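Local coordinates for protein GH26C (Muricauda sp. MAR_2010_75, PDB 6Q78) that probably hydrolyses internal beta-1,4-mannosidic linkages of mannans, as a family 26 glycoside hydrolase built on a TIM barrel, at residues P110-S115 with G151-F156; E311-K316 with F357-H362; I186-E191 with Y245-Q250; V340-N345 with D378-P383. All blocks are in the same frame, centred on the assembly; numbering follows the deposited sequence.

Interaction 1 (P110-S115 with G151-F156); sequences PGLLGS and GLVNVF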
# COMPACT_ATOMS: atom_id res chain seq x y z
N PRO A 110 10.08 9.73 -5.81
CA PRO A 110 8.74 9.19 -6.06
C PRO A 110 7.68 10.11 -5.44
O PRO A 110 7.99 10.92 -4.55
CB PRO A 110 8.78 7.81 -5.38
CG PRO A 110 9.83 7.99 -4.29
CD PRO A 110 10.87 8.91 -4.87
N GLY A 111 6.41 9.94 -5.88
CA GLY A 111 5.35 10.71 -5.24
C GLY A 111 4.74 10.06 -4.02
O GLY A 111 3.90 10.64 -3.34
N LEU A 112 5.16 8.83 -3.73
CA LEU A 112 4.59 8.03 -2.66
C LEU A 112 5.67 7.12 -2.08
O LEU A 112 6.52 6.61 -2.82
CB LEU A 112 3.39 7.22 -3.18
CG LEU A 112 2.73 6.17 -2.30
CD1 LEU A 112 1.27 6.06 -2.74
CD2 LEU A 112 3.40 4.87 -2.44
N LEU A 113 5.64 6.97 -0.77
CA LEU A 113 6.56 6.09 -0.05
C LEU A 113 5.77 4.97 0.62
O LEU A 113 4.80 5.24 1.33
CB LEU A 113 7.28 6.88 1.04
CG LEU A 113 8.18 6.05 1.98
CD1 LEU A 113 9.31 5.43 1.14
CD2 LEU A 113 8.71 6.88 3.12
N GLY A 114 6.21 3.73 0.40
CA GLY A 114 5.65 2.57 1.09
C GLY A 114 6.54 2.19 2.26
O GLY A 114 7.77 2.16 2.13
N SER A 115 5.91 1.92 3.40
CA SER A 115 6.61 1.41 4.59
C SER A 115 5.84 0.23 5.16
O SER A 115 4.77 -0.15 4.66
CB SER A 115 6.65 2.51 5.68
OG SER A 115 7.46 3.59 5.16
N GLY A 151 5.66 16.42 0.83
CA GLY A 151 4.35 16.30 0.23
C GLY A 151 3.97 14.93 -0.29
O GLY A 151 2.89 14.79 -0.87
N LEU A 152 4.85 13.95 -0.16
CA LEU A 152 4.54 12.61 -0.64
C LEU A 152 3.41 12.00 0.16
O LEU A 152 3.14 12.40 1.30
CB LEU A 152 5.75 11.68 -0.50
CG LEU A 152 6.88 11.78 -1.54
CD1 LEU A 152 7.52 13.14 -1.60
CD2 LEU A 152 7.90 10.70 -1.26
N VAL A 153 2.77 10.99 -0.44
CA VAL A 153 1.78 10.14 0.22
C VAL A 153 2.52 8.98 0.88
O VAL A 153 3.46 8.43 0.32
CB VAL A 153 0.79 9.64 -0.83
CG1 VAL A 153 -0.21 8.66 -0.25
CG2 VAL A 153 0.06 10.81 -1.51
N ASN A 154 2.06 8.56 2.07
CA ASN A 154 2.63 7.42 2.80
C ASN A 154 1.62 6.29 2.90
O ASN A 154 0.49 6.51 3.33
CB ASN A 154 3.04 7.83 4.22
CG ASN A 154 4.32 8.63 4.27
OD1 ASN A 154 5.42 8.07 4.14
ND2 ASN A 154 4.20 9.93 4.46
N VAL A 155 2.04 5.08 2.53
CA VAL A 155 1.23 3.87 2.65
C VAL A 155 1.99 2.88 3.52
O VAL A 155 3.20 2.69 3.32
CB VAL A 155 0.92 3.28 1.26
CG1 VAL A 155 -0.06 2.10 1.42
CG2 VAL A 155 0.37 4.33 0.33
N PHE A 156 1.30 2.24 4.48
CA PHE A 156 1.88 1.15 5.28
C PHE A 156 1.15 -0.15 5.04
O PHE A 156 -0.09 -0.20 5.16
CB PHE A 156 1.74 1.42 6.78
CG PHE A 156 2.83 2.27 7.37
CD1 PHE A 156 2.88 3.66 7.11
CD2 PHE A 156 3.81 1.71 8.17
CE1 PHE A 156 3.88 4.47 7.68
CE2 PHE A 156 4.79 2.52 8.77
CZ PHE A 156 4.81 3.90 8.52
O HOH W 1 5.41 5.25 4.18
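The ring of Phe-156 carries Ser-115 on one face, the methylene CB standing 3.7 Å from the ring centroid and 14° off its normal, a CH-pi contact displaced toward the rim. The backbone sets CB over the ring, and chi1 of -65° turns Ser-115 OG beside the backbone N, where it meets a water. The water also lies within hydrogen-bonding distance of Leu-113 O and Asn-154 OD1, linking the two strands beside their backbones. At the Asn-154 amide, OD1 lies 3.6 Å from Leu-113 CD2. Across the sheet, with Val-153 and Val-155 on the same face, Leu-112 CD1 packs 3.6 Å from Val-155 CG2. A parallel ladder joins the backbones: Leu-113 N donates to Val-153 O at 2.8 Å, and Ser-115 N donates to Val-155 O at the same length. Val-155 N in turn donates to Leu-113 O at 3.0 Å. This is the strand pair of a beta-alpha-beta unit. Its connecting helix 132-150 packs against Ser-115, Asn-154 and Phe-156, while Leu-112 and Val-155 touch Phe-369 of strand 369-372 and Val-153 meets Ile-221 of strand 220-223.

Interaction 2 (E311-K316 with F357-H362); sequences ERANQK and FEALTH
Asn-314 reaches across from helix 306-327 and donates both amide hydrogens to the backbone carbonyls of Ala-359 and His-362. Its CG stands opposite the backbone N (chi1 180°), which carries the carboxamide straight out of its own helix. From there ND2 gives one hydrogen to Ala-359 O at 3.0 Å and the other to His-362 O, also at 3.0 Å. Both acceptors lie close to the plane of the amide, yet each carbonyl is approached from above its own plane, well off a lone pair. His-362 likewise swings its ring away from its backbone N, and the ring crosses the asparagine at about a right angle. Asn-314 OD1 then meets the edge of the imidazole, 3.5 Å from His-362 CD2, with amide and ring planes 64° apart. Beside this polar pair Ala-313 CB and Ala-359 CB touch at 4.0 Å; methyls this small let the axes of the two short helical segments approach to 8.0 Å at 25°, as neighbouring outer helices of a TIM barrel. On another side of helix 306-327, Arg-312 and Lys-316 form salt bridges with Asp-301. With both hydrogens committed to nearly straight N-H...O bonds, the Asn-314 amide is held against flipping, and the backbone carbonyls of Ala-359 and His-362 are satisfied by a side chain.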
# COMPACT_ATOMS: atom_id res chain seq x y z
N GLU A 311 -3.55 -7.65 -20.76
CA GLU A 311 -5.00 -7.55 -20.85
C GLU A 311 -5.67 -8.00 -19.54
O GLU A 311 -6.56 -7.32 -19.02
CB GLU A 311 -5.53 -8.37 -22.03
CG GLU A 311 -4.97 -7.93 -23.37
CD GLU A 311 -5.42 -8.84 -24.50
OE1 GLU A 311 -4.57 -9.22 -25.33
OE2 GLU A 311 -6.62 -9.18 -24.56
N ARG A 312 -5.25 -9.16 -19.01
CA ARG A 312 -5.77 -9.58 -17.71
C ARG A 312 -5.57 -8.49 -16.66
O ARG A 312 -6.48 -8.19 -15.88
CB ARG A 312 -5.09 -10.88 -17.25
CG ARG A 312 -5.39 -12.05 -18.15
CD ARG A 312 -5.00 -13.39 -17.52
NE ARG A 312 -3.60 -13.45 -17.07
CZ ARG A 312 -2.58 -13.94 -17.78
NH1 ARG A 312 -2.76 -14.36 -19.02
NH2 ARG A 312 -1.37 -13.98 -17.25
N ALA A 313 -4.37 -7.91 -16.59
CA ALA A 313 -4.11 -6.89 -15.58
C ALA A 313 -5.03 -5.70 -15.74
O ALA A 313 -5.56 -5.16 -14.76
CB ALA A 313 -2.64 -6.45 -15.63
N ASN A 314 -5.25 -5.26 -16.98
CA ASN A 314 -6.16 -4.14 -17.20
C ASN A 314 -7.60 -4.49 -16.84
O ASN A 314 -8.31 -3.66 -16.24
CB ASN A 314 -6.07 -3.71 -18.66
CG ASN A 314 -6.98 -2.55 -19.00
OD1 ASN A 314 -7.95 -2.72 -19.75
ND2 ASN A 314 -6.69 -1.37 -18.44
N GLN A 315 -8.05 -5.68 -17.20
CA GLN A 315 -9.42 -6.10 -16.89
C GLN A 315 -9.64 -6.15 -15.38
O GLN A 315 -10.71 -5.76 -14.88
CB GLN A 315 -9.72 -7.46 -17.52
CG GLN A 315 -9.86 -7.36 -19.04
CD GLN A 315 -9.84 -8.69 -19.74
OE1 GLN A 315 -9.61 -9.72 -19.13
NE2 GLN A 315 -10.08 -8.67 -21.04
N LYS A 316 -8.66 -6.68 -14.63
CA LYS A 316 -8.86 -6.76 -13.20
C LYS A 316 -8.82 -5.36 -12.58
O LYS A 316 -9.65 -5.04 -11.71
CB LYS A 316 -7.80 -7.69 -12.61
CG LYS A 316 -7.95 -9.15 -13.06
CD LYS A 316 -6.68 -9.93 -12.70
CE LYS A 316 -6.72 -11.35 -13.28
NZ LYS A 316 -5.43 -12.03 -12.85
N PHE A 357 2.03 0.73 -18.27
CA PHE A 357 1.27 1.95 -18.51
C PHE A 357 -0.07 1.65 -19.17
O PHE A 357 -1.10 2.25 -18.81
CB PHE A 357 2.07 2.93 -19.37
CG PHE A 357 1.35 4.23 -19.62
CD1 PHE A 357 1.33 5.22 -18.63
CD2 PHE A 357 0.67 4.45 -20.82
CE1 PHE A 357 0.65 6.44 -18.87
CE2 PHE A 357 -0.01 5.65 -21.05
CZ PHE A 357 -0.01 6.64 -20.07
N GLU A 358 -0.08 0.74 -20.13
CA GLU A 358 -1.32 0.37 -20.79
C GLU A 358 -2.31 -0.25 -19.81
O GLU A 358 -3.50 0.08 -19.84
CB GLU A 358 -1.02 -0.59 -21.95
CG GLU A 358 -0.32 0.12 -23.07
CD GLU A 358 -1.23 1.13 -23.71
OE1 GLU A 358 -2.43 0.81 -23.83
OE2 GLU A 358 -0.77 2.23 -24.06
N ALA A 359 -1.85 -1.14 -18.94
CA ALA A 359 -2.77 -1.71 -17.97
C ALA A 359 -3.34 -0.65 -17.04
O ALA A 359 -4.47 -0.79 -16.55
CB ALA A 359 -2.07 -2.81 -17.17
N LEU A 360 -2.54 0.38 -16.69
CA LEU A 360 -2.98 1.42 -15.77
C LEU A 360 -3.92 2.44 -16.40
O LEU A 360 -4.54 3.21 -15.66
CB LEU A 360 -1.77 2.18 -15.22
CG LEU A 360 -0.79 1.40 -14.35
CD1 LEU A 360 0.47 2.20 -13.99
CD2 LEU A 360 -1.50 0.98 -13.09
N THR A 361 -4.04 2.47 -17.72
CA THR A 361 -4.78 3.56 -18.35
C THR A 361 -5.85 3.11 -19.34
O THR A 361 -6.81 3.84 -19.57
CB THR A 361 -3.84 4.56 -19.04
OG1 THR A 361 -3.08 3.90 -20.07
CG2 THR A 361 -2.89 5.20 -18.05
N HIS A 362 -5.68 1.96 -20.00
CA HIS A 362 -6.60 1.60 -21.08
C HIS A 362 -8.01 1.47 -20.53
O HIS A 362 -8.21 1.07 -19.38
CB HIS A 362 -6.18 0.26 -21.68
CG HIS A 362 -7.03 -0.20 -22.82
ND1 HIS A 362 -6.94 0.34 -24.08
CD2 HIS A 362 -7.98 -1.17 -22.89
CE1 HIS A 362 -7.81 -0.26 -24.88
NE2 HIS A 362 -8.45 -1.18 -24.18

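Interaction 3 (I186-E191 with Y245-Q250); sequences ILPGGE and YIQLWQ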
# COMPACT_ATOMS: atom_id res chain seq x y z
N ILE A 186 -6.68 -14.56 16.89
CA ILE A 186 -6.65 -13.13 17.18
C ILE A 186 -8.03 -12.49 17.17
O ILE A 186 -8.15 -11.30 17.51
CB ILE A 186 -5.65 -12.34 16.32
CG1 ILE A 186 -6.04 -12.40 14.85
CG2 ILE A 186 -4.24 -12.81 16.61
CD1 ILE A 186 -5.22 -11.42 13.96
N LEU A 187 -9.07 -13.24 16.81
CA LEU A 187 -10.42 -12.74 16.83
C LEU A 187 -10.90 -12.70 18.28
O LEU A 187 -10.31 -13.35 19.16
CB LEU A 187 -11.31 -13.71 16.05
CG LEU A 187 -11.00 -13.83 14.55
CD1 LEU A 187 -11.86 -14.91 13.89
CD2 LEU A 187 -11.23 -12.49 13.92
N PRO A 188 -11.93 -11.92 18.57
CA PRO A 188 -12.50 -11.95 19.92
C PRO A 188 -12.84 -13.38 20.31
O PRO A 188 -13.43 -14.13 19.54
CB PRO A 188 -13.75 -11.06 19.79
CG PRO A 188 -13.39 -10.11 18.66
CD PRO A 188 -12.61 -10.96 17.68
N GLY A 189 -12.45 -13.77 21.53
CA GLY A 189 -12.58 -15.15 21.95
C GLY A 189 -11.36 -16.00 21.66
O GLY A 189 -11.23 -17.09 22.21
N GLY A 190 -10.45 -15.52 20.80
CA GLY A 190 -9.23 -16.27 20.53
C GLY A 190 -8.20 -16.12 21.63
O GLY A 190 -8.17 -15.13 22.37
N GLU A 191 -7.33 -17.13 21.76
CA GLU A 191 -6.35 -17.10 22.83
C GLU A 191 -5.30 -16.02 22.64
O GLU A 191 -4.61 -15.65 23.61
CB GLU A 191 -5.74 -18.49 23.03
CG GLU A 191 -4.92 -18.96 21.85
CD GLU A 191 -4.19 -20.26 22.13
OE1 GLU A 191 -3.26 -20.25 22.96
OE2 GLU A 191 -4.55 -21.29 21.53
N TYR A 245 -12.42 -13.55 8.18
CA TYR A 245 -11.61 -12.46 7.63
C TYR A 245 -12.33 -11.13 7.79
O TYR A 245 -11.72 -10.13 8.21
CB TYR A 245 -11.28 -12.73 6.15
CG TYR A 245 -10.36 -11.70 5.59
CD1 TYR A 245 -8.97 -11.85 5.71
CD2 TYR A 245 -10.86 -10.55 4.97
CE1 TYR A 245 -8.11 -10.86 5.24
CE2 TYR A 245 -10.00 -9.57 4.49
CZ TYR A 245 -8.63 -9.74 4.61
OH TYR A 245 -7.80 -8.75 4.12
N ILE A 246 -13.63 -11.10 7.48
CA ILE A 246 -14.40 -9.87 7.58
C ILE A 246 -14.50 -9.42 9.04
O ILE A 246 -14.37 -8.22 9.34
CB ILE A 246 -15.78 -10.07 6.94
CG1 ILE A 246 -15.63 -10.17 5.41
CG2 ILE A 246 -16.73 -8.93 7.30
CD1 ILE A 246 -16.97 -10.48 4.73
N GLN A 247 -14.69 -10.37 9.96
CA GLN A 247 -14.73 -10.02 11.38
C GLN A 247 -13.41 -9.41 11.82
O GLN A 247 -13.39 -8.45 12.60
CB GLN A 247 -15.03 -11.27 12.21
CG GLN A 247 -15.15 -10.99 13.70
CD GLN A 247 -15.30 -12.25 14.54
OE1 GLN A 247 -15.35 -13.37 14.03
NE2 GLN A 247 -15.40 -12.06 15.86
N LEU A 248 -12.29 -9.98 11.37
CA LEU A 248 -10.99 -9.42 11.71
C LEU A 248 -10.85 -7.99 11.19
O LEU A 248 -10.44 -7.08 11.93
CB LEU A 248 -9.89 -10.30 11.11
CG LEU A 248 -8.48 -9.70 11.20
CD1 LEU A 248 -8.02 -9.47 12.65
CD2 LEU A 248 -7.48 -10.60 10.45
N TRP A 249 -11.26 -7.76 9.93
CA TRP A 249 -11.15 -6.43 9.36
C TRP A 249 -12.01 -5.42 10.13
O TRP A 249 -11.55 -4.31 10.44
CB TRP A 249 -11.57 -6.45 7.89
CG TRP A 249 -10.44 -6.11 6.96
CD1 TRP A 249 -9.52 -6.99 6.47
CD2 TRP A 249 -10.07 -4.82 6.44
NE1 TRP A 249 -8.62 -6.33 5.65
CE2 TRP A 249 -8.94 -5.00 5.62
CE3 TRP A 249 -10.63 -3.52 6.53
CZ2 TRP A 249 -8.34 -3.95 4.94
CZ3 TRP A 249 -10.02 -2.50 5.89
CH2 TRP A 249 -8.92 -2.72 5.08
N GLN A 250 -13.26 -5.78 10.42
CA GLN A 250 -14.15 -4.83 11.09
C GLN A 250 -13.69 -4.56 12.51
O GLN A 250 -13.72 -3.41 12.97
CB GLN A 250 -15.60 -5.32 11.05
CG GLN A 250 -16.12 -5.42 9.61
CD GLN A 250 -17.54 -5.91 9.56
OE1 GLN A 250 -18.06 -6.45 10.54
NE2 GLN A 250 -18.18 -5.76 8.40
O HOH W 2 -15.63 -14.02 17.89
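An extended chain, with CG opposite the backbone N (chi1 -177°) and the next torsion also trans, lets Gln-247 span the gap from helix 242-259 to the loop of Leu-187 and Pro-188. Ile-186 instead sets CG1 between its backbone N and carbonyl carbon (chi1 64°), and this turns its terminal methyl toward the helix, where CD1 lies 3.7 Å from Leu-248 CD1. Between these two, Leu-187 aims one methyl at the helix backbone: CD2 sits 3.7 Å from Leu-248 N, beside its CB. Its other methyl, CD1, is 3.8 Å from Gln-247 OE1, so the leucine fork straddles the root of Leu-248 and the amide of Gln-247. The loop is shaped by a type II beta turn from Leu-187 to Gly-190, closed by Gly-190 N donating to Leu-187 O at 2.7 Å, with Gly-189 at positive phi in its third position. The turn links helix 176-186 to helix 193-208 and presents Pro-188 to the glutamine from the opposite direction, Pro-188 CD being 3.5 Å from Gln-247 NE2. No direct hydrogen bond crosses the contact; a water takes a hydrogen from Gln-247 NE2 at 2.8 Å and donates to Pro-188 O. Cut back to an alanine, Gln-247 would lose its amide, and the water at Pro-188 O would probably be left without its link to the helix. Tyr-196 of helix 193-208 packs on both Ile-186 and Leu-248.

Interaction 4 (V340-N345 with D378-P383); sequences VTLSEN and DTYCTP
The backbone O of Thr-341, whose side chain meets Thr-379 across the contact, is gripped by two amides that close a tight loop, Asn-345 N at 2.7 Å and Glu-344 N at 2.8 Å. Across the segments, Thr-341 OG1 and Thr-379 OG1 share a hydrogen bond of 2.8 Å whose donor may be either. Val-340 and Tyr-380 form an antiparallel hydrogen-bonded pair: Val-340 N donates to Tyr-380 O at 2.9 Å, and Tyr-380 N returns the bond to Val-340 O at 3.0 Å. The short ribbon joins the loops that follow barrel strands 330-336 and 369-372, on the C-terminal rim where TIM-barrel enzymes carry their active sites. Tyr-380 sets CG between its backbone N and carbonyl carbon (chi1 64°), which lays the ring side by side with Val-340, whose CB lies over one ring face 3.9 Å from the centroid. Leu-342 CD2 comes within 3.8 Å of Tyr-380 OH, a hydroxyl hydrogen-bonded to Pro-388 O. Without the phenol ring, as with an alanine at Tyr-380, Val-340 would probably be uncovered and Pro-388 O left without this partner. Water also bridges the segments, accepting from Leu-342 N and donating to Asp-378 O.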
# COMPACT_ATOMS: atom_id res chain seq x y z
N VAL A 340 13.91 -7.80 -11.84
CA VAL A 340 15.03 -8.13 -12.71
C VAL A 340 16.24 -8.42 -11.84
O VAL A 340 16.62 -7.60 -10.99
CB VAL A 340 15.35 -6.97 -13.67
CG1 VAL A 340 16.59 -7.28 -14.50
CG2 VAL A 340 14.16 -6.70 -14.59
N THR A 341 16.85 -9.58 -12.06
CA THR A 341 18.15 -9.94 -11.47
C THR A 341 19.03 -10.35 -12.65
O THR A 341 18.78 -11.38 -13.27
CB THR A 341 17.97 -11.09 -10.47
OG1 THR A 341 16.97 -10.72 -9.50
CG2 THR A 341 19.27 -11.39 -9.74
N LEU A 342 20.02 -9.52 -12.99
CA LEU A 342 20.68 -9.65 -14.29
C LEU A 342 21.42 -10.97 -14.45
O LEU A 342 21.63 -11.42 -15.59
CB LEU A 342 21.59 -8.45 -14.56
CG LEU A 342 20.84 -7.12 -14.70
CD1 LEU A 342 21.83 -5.96 -14.78
CD2 LEU A 342 19.94 -7.13 -15.93
N SER A 343 21.85 -11.60 -13.35
CA SER A 343 22.48 -12.92 -13.43
C SER A 343 21.47 -14.04 -13.71
O SER A 343 21.89 -15.18 -13.97
CB SER A 343 23.22 -13.25 -12.12
OG SER A 343 22.33 -13.31 -11.02
N GLU A 344 20.18 -13.74 -13.65
CA GLU A 344 19.12 -14.73 -13.78
C GLU A 344 18.16 -14.42 -14.91
O GLU A 344 17.89 -15.29 -15.75
CB GLU A 344 18.34 -14.86 -12.45
CG GLU A 344 19.21 -15.13 -11.21
CD GLU A 344 18.39 -15.19 -9.92
OE1 GLU A 344 17.18 -14.90 -9.97
OE2 GLU A 344 18.96 -15.52 -8.85
N ASN A 345 17.62 -13.20 -14.96
CA ASN A 345 16.70 -12.79 -16.01
C ASN A 345 17.05 -11.39 -16.48
O ASN A 345 17.83 -10.67 -15.85
CB ASN A 345 15.23 -12.87 -15.56
CG ASN A 345 14.94 -11.97 -14.36
OD1 ASN A 345 15.80 -11.74 -13.52
ND2 ASN A 345 13.71 -11.48 -14.28
N ASP A 378 20.92 -7.22 -5.71
CA ASP A 378 21.02 -7.31 -7.16
C ASP A 378 19.69 -7.41 -7.88
O ASP A 378 19.67 -7.74 -9.07
CB ASP A 378 21.91 -8.49 -7.56
CG ASP A 378 23.35 -8.25 -7.23
OD1 ASP A 378 23.84 -7.13 -7.47
OD2 ASP A 378 23.99 -9.19 -6.71
N THR A 379 18.58 -7.13 -7.20
CA THR A 379 17.26 -7.29 -7.77
C THR A 379 16.56 -5.94 -7.78
O THR A 379 16.49 -5.28 -6.75
CB THR A 379 16.45 -8.31 -6.95
OG1 THR A 379 17.13 -9.57 -7.00
CG2 THR A 379 15.06 -8.48 -7.55
N TYR A 380 16.04 -5.55 -8.93
CA TYR A 380 15.41 -4.24 -9.02
C TYR A 380 14.11 -4.35 -9.78
O TYR A 380 13.98 -5.14 -10.72
CB TYR A 380 16.34 -3.21 -9.71
CG TYR A 380 16.69 -3.45 -11.19
CD1 TYR A 380 17.71 -4.33 -11.54
CD2 TYR A 380 16.03 -2.77 -12.21
CE1 TYR A 380 18.06 -4.54 -12.88
CE2 TYR A 380 16.39 -2.96 -13.57
CZ TYR A 380 17.40 -3.85 -13.89
OH TYR A 380 17.80 -4.06 -15.21
N CYS A 381 13.15 -3.53 -9.37
CA CYS A 381 11.97 -3.36 -10.20
C CYS A 381 11.78 -1.94 -10.68
O CYS A 381 10.84 -1.68 -11.43
CB CYS A 381 10.70 -3.90 -9.52
SG CYS A 381 10.19 -2.97 -8.06
N THR A 382 12.63 -1.00 -10.25
CA THR A 382 12.76 0.26 -10.97
C THR A 382 14.25 0.45 -11.25
O THR A 382 15.10 0.15 -10.41
CB THR A 382 12.22 1.46 -10.15
OG1 THR A 382 12.95 1.59 -8.92
CG2 THR A 382 10.70 1.33 -9.89
N PRO A 383 14.59 0.93 -12.45
CA PRO A 383 16.00 0.96 -12.86
C PRO A 383 16.71 2.21 -12.34
O PRO A 383 16.09 3.19 -11.92
CB PRO A 383 15.92 1.00 -14.39
CG PRO A 383 14.65 1.78 -14.65
CD PRO A 383 13.68 1.23 -13.57
O HOH W 3 21.25 -7.33 -11.25
O HOH W 4 23.09 -11.58 -8.91

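One barrel holds all four contacts, at different depths: sheet, outer helices and the loops beyond the strands. Interaction 1 lies deepest, its centre about 9 Å from that of the chain, joining neighbouring strands of the parallel sheet. Interactions 2 and 4 lie farther out, each about 23 Å from it between centres and also from each other: one pairs outer helices, the other two loops beyond the strands. Interaction 3 is about 29 Å from interaction 1 and, at about 39 Å, on the opposite side of the chain's centre from interaction 4. Along the chain, interaction 1 closes first, then interaction 3; interactions 2 and 4 interleave. Contacts between segments 33 to 54 residues apart thus join strands, outer helices and loops of the barrel.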